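Local coordinates for protein hydroxyethylthiazole kinase (Pyrococcus horikoshii, PDB 3HPD) that probably phosphorylates the hydroxyl group of 4-methyl-5-beta-hydroxyethylthiazole with ATP, a magnesium-dependent step in thiamine biosynthesis, at residues A[226-231]-A[236-241]. Sequence-based numbering, arbitrary orientation.
Sequences EKAYEE and GSFHVK
The Phe238 ring turns an edge to helix 210-231. Its CE1 lies 3.7 Å from the backbone N of Tyr229, which sits in the ring plane. The CB of Ala228 comes in obliquely, also 3.7 Å from CE1. At the Tyr229 ring, Phe238 CD1 lies at the edge, near the plane. The two rings do not stack on each other; Tyr229 stacks instead with His184. With CG anti to the backbone N (chi1 171°), the Phe238 ring is carried over to Ala228 and Tyr229. Leu186, in a loop, touches both aromatic side chains. Beside Phe238, Ala228 CB meets Lys241 CB at 3.5 Å. Ala228 CA and Lys241 CA are 4.8 Å apart, a close approach consistent with the small alanine side chain.

The contact pairs two consecutive helices, a helical hairpin opened to an oblique angle, in the ribokinase-like alpha/beta fold of the Thz kinases. Helices 210-231 and 235-248 follow each other through a short turn. The axes of segments 226-231 and 236-241 make 136° between their N-to-C directions and come within 8.3 Å. Phe238 also packs on Val190, and its side chain is about 11 Å from that of Gly192, a predicted substrate-binding residue.

Farther out, where Glu231 is exposed, the Lys241 chain bends at chi2 and crosses the extended Glu231 side chain at about a right angle. Its NZ makes a salt bridge to Glu231 OE2 at 3.0 Å, with a weak hydrogen bond. The other carboxylate oxygen, OE1, accepts a hydrogen bond from Trp245 NE1. Replacing Lys241 by alanine would probably leave Glu231 OE2 without this cationic mate, with Trp245 still bonded to OE1. Lys241 also packs against Ser237 of a third subunit.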
loop_
_atom_site.group_PDB
_atom_site.type_symbol
_atom_site.label_atom_id
_atom_site.label_comp_id
_atom_site.label_asym_id
_atom_site.label_seq_id
_atom_site.Cartn_x
_atom_site.Cartn_y
_atom_site.Cartn_z
ATOM N N GLU A 226 -0.472 -21.279 8.742
ATOM C CA GLU A 226 -0.128 -22.108 9.891
ATOM C C GLU A 226 1.360 -21.979 10.204
ATOM O O GLU A 226 1.744 -21.828 11.362
ATOM C CB GLU A 226 -0.477 -23.573 9.609
ATOM C CG GLU A 226 -1.974 -23.840 9.555
ATOM C CD GLU A 226 -2.305 -25.235 9.061
ATOM O OE1 GLU A 226 -1.619 -26.191 9.477
ATOM O OE2 GLU A 226 -3.260 -25.376 8.263
ATOM N N LYS A 227 2.190 -22.039 9.165
ATOM C CA LYS A 227 3.637 -21.930 9.329
ATOM C C LYS A 227 4.043 -20.554 9.837
ATOM O O LYS A 227 4.964 -20.425 10.643
ATOM C CB LYS A 227 4.343 -22.209 7.998
ATOM C CG LYS A 227 4.151 -23.630 7.474
ATOM C CD LYS A 227 4.730 -24.660 8.433
ATOM C CE LYS A 227 6.244 -24.563 8.531
ATOM N NZ LYS A 227 6.789 -25.537 9.522
ATOM N N ALA A 228 3.358 -19.520 9.362
ATOM C CA ALA A 228 3.675 -18.166 9.790
ATOM C C ALA A 228 3.364 -18.009 11.274
ATOM O O ALA A 228 4.142 -17.421 12.023
ATOM C CB ALA A 228 2.879 -17.151 8.970
ATOM N N TYR A 229 2.231 -18.550 11.709
ATOM C CA TYR A 229 1.863 -18.435 13.111
ATOM C C TYR A 229 2.874 -19.145 14.009
ATOM O O TYR A 229 3.143 -18.699 15.124
ATOM C CB TYR A 229 0.461 -19.007 13.354
ATOM C CG TYR A 229 -0.060 -18.688 14.733
ATOM C CD1 TYR A 229 -0.505 -17.405 15.048
ATOM C CD2 TYR A 229 -0.051 -19.651 15.744
ATOM C CE1 TYR A 229 -0.927 -17.084 16.337
ATOM C CE2 TYR A 229 -0.471 -19.340 17.037
ATOM C CZ TYR A 229 -0.907 -18.055 17.325
ATOM O OH TYR A 229 -1.317 -17.739 18.597
ATOM N N GLU A 230 3.441 -20.246 13.526
ATOM C CA GLU A 230 4.423 -20.984 14.317
ATOM C C GLU A 230 5.597 -20.075 14.667
ATOM O O GLU A 230 6.199 -20.204 15.734
ATOM C CB GLU A 230 4.942 -22.200 13.540
ATOM C CG GLU A 230 3.865 -23.187 13.123
ATOM C CD GLU A 230 4.427 -24.399 12.396
ATOM O OE1 GLU A 230 5.564 -24.316 11.893
ATOM O OE2 GLU A 230 3.722 -25.427 12.314
ATOM N N GLU A 231 5.911 -19.157 13.755
ATOM C CA GLU A 231 7.019 -18.223 13.936
ATOM C C GLU A 231 6.646 -16.846 14.482
ATOM O O GLU A 231 7.497 -16.158 15.047
ATOM C CB GLU A 231 7.747 -18.010 12.609
ATOM C CG GLU A 231 8.601 -19.164 12.141
ATOM C CD GLU A 231 9.489 -18.758 10.983
ATOM O OE1 GLU A 231 9.010 -18.732 9.827
ATOM O OE2 GLU A 231 10.669 -18.441 11.234
ATOM N N GLY A 236 1.491 -8.021 13.067
ATOM C CA GLY A 236 2.528 -7.440 12.229
ATOM C C GLY A 236 3.556 -8.451 11.753
ATOM O O GLY A 236 3.794 -8.599 10.551
ATOM N N SER A 237 4.171 -9.154 12.698
ATOM C CA SER A 237 5.178 -10.162 12.371
ATOM C C SER A 237 4.560 -11.336 11.616
ATOM O O SER A 237 5.202 -11.935 10.754
ATOM C CB SER A 237 5.850 -10.665 13.652
ATOM O OG SER A 237 6.501 -9.600 14.323
ATOM N N PHE A 238 3.317 -11.664 11.949
ATOM C CA PHE A 238 2.603 -12.759 11.293
ATOM C C PHE A 238 2.411 -12.434 9.810
ATOM O O PHE A 238 2.614 -13.289 8.946
ATOM C CB PHE A 238 1.247 -12.964 11.981
ATOM C CG PHE A 238 0.320 -13.909 11.264
ATOM C CD1 PHE A 238 0.573 -15.279 11.234
ATOM C CD2 PHE A 238 -0.835 -13.428 10.654
ATOM C CE1 PHE A 238 -0.319 -16.159 10.605
ATOM C CE2 PHE A 238 -1.732 -14.294 10.024
ATOM C CZ PHE A 238 -1.474 -15.664 9.999
ATOM N N HIS A 239 2.028 -11.192 9.522
ATOM C CA HIS A 239 1.816 -10.748 8.143
ATOM C C HIS A 239 3.092 -10.947 7.323
ATOM O O HIS A 239 3.051 -11.466 6.206
ATOM C CB HIS A 239 1.419 -9.263 8.127
ATOM C CG HIS A 239 1.138 -8.719 6.759
ATOM N ND1 HIS A 239 0.989 -7.371 6.513
ATOM C CD2 HIS A 239 0.971 -9.338 5.564
ATOM C CE1 HIS A 239 0.746 -7.183 5.228
ATOM N NE2 HIS A 239 0.729 -8.362 4.630
ATOM N N VAL A 240 4.223 -10.534 7.888
ATOM C CA VAL A 240 5.514 -10.658 7.220
ATOM C C VAL A 240 5.849 -12.118 6.900
ATOM O O VAL A 240 6.325 -12.437 5.805
ATOM C CB VAL A 240 6.654 -10.068 8.096
ATOM C CG1 VAL A 240 8.008 -10.379 7.477
ATOM C CG2 VAL A 240 6.481 -8.561 8.239
ATOM N N LYS A 241 5.596 -13.002 7.856
ATOM C CA LYS A 241 5.890 -14.420 7.680
ATOM C C LYS A 241 5.029 -15.115 6.629
ATOM O O LYS A 241 5.385 -16.194 6.152
ATOM C CB LYS A 241 5.765 -15.148 9.019
ATOM C CG LYS A 241 6.811 -14.734 10.045
ATOM C CD LYS A 241 8.204 -15.219 9.648
ATOM C CE LYS A 241 9.238 -14.869 10.711
ATOM N NZ LYS A 241 10.549 -15.532 10.464
#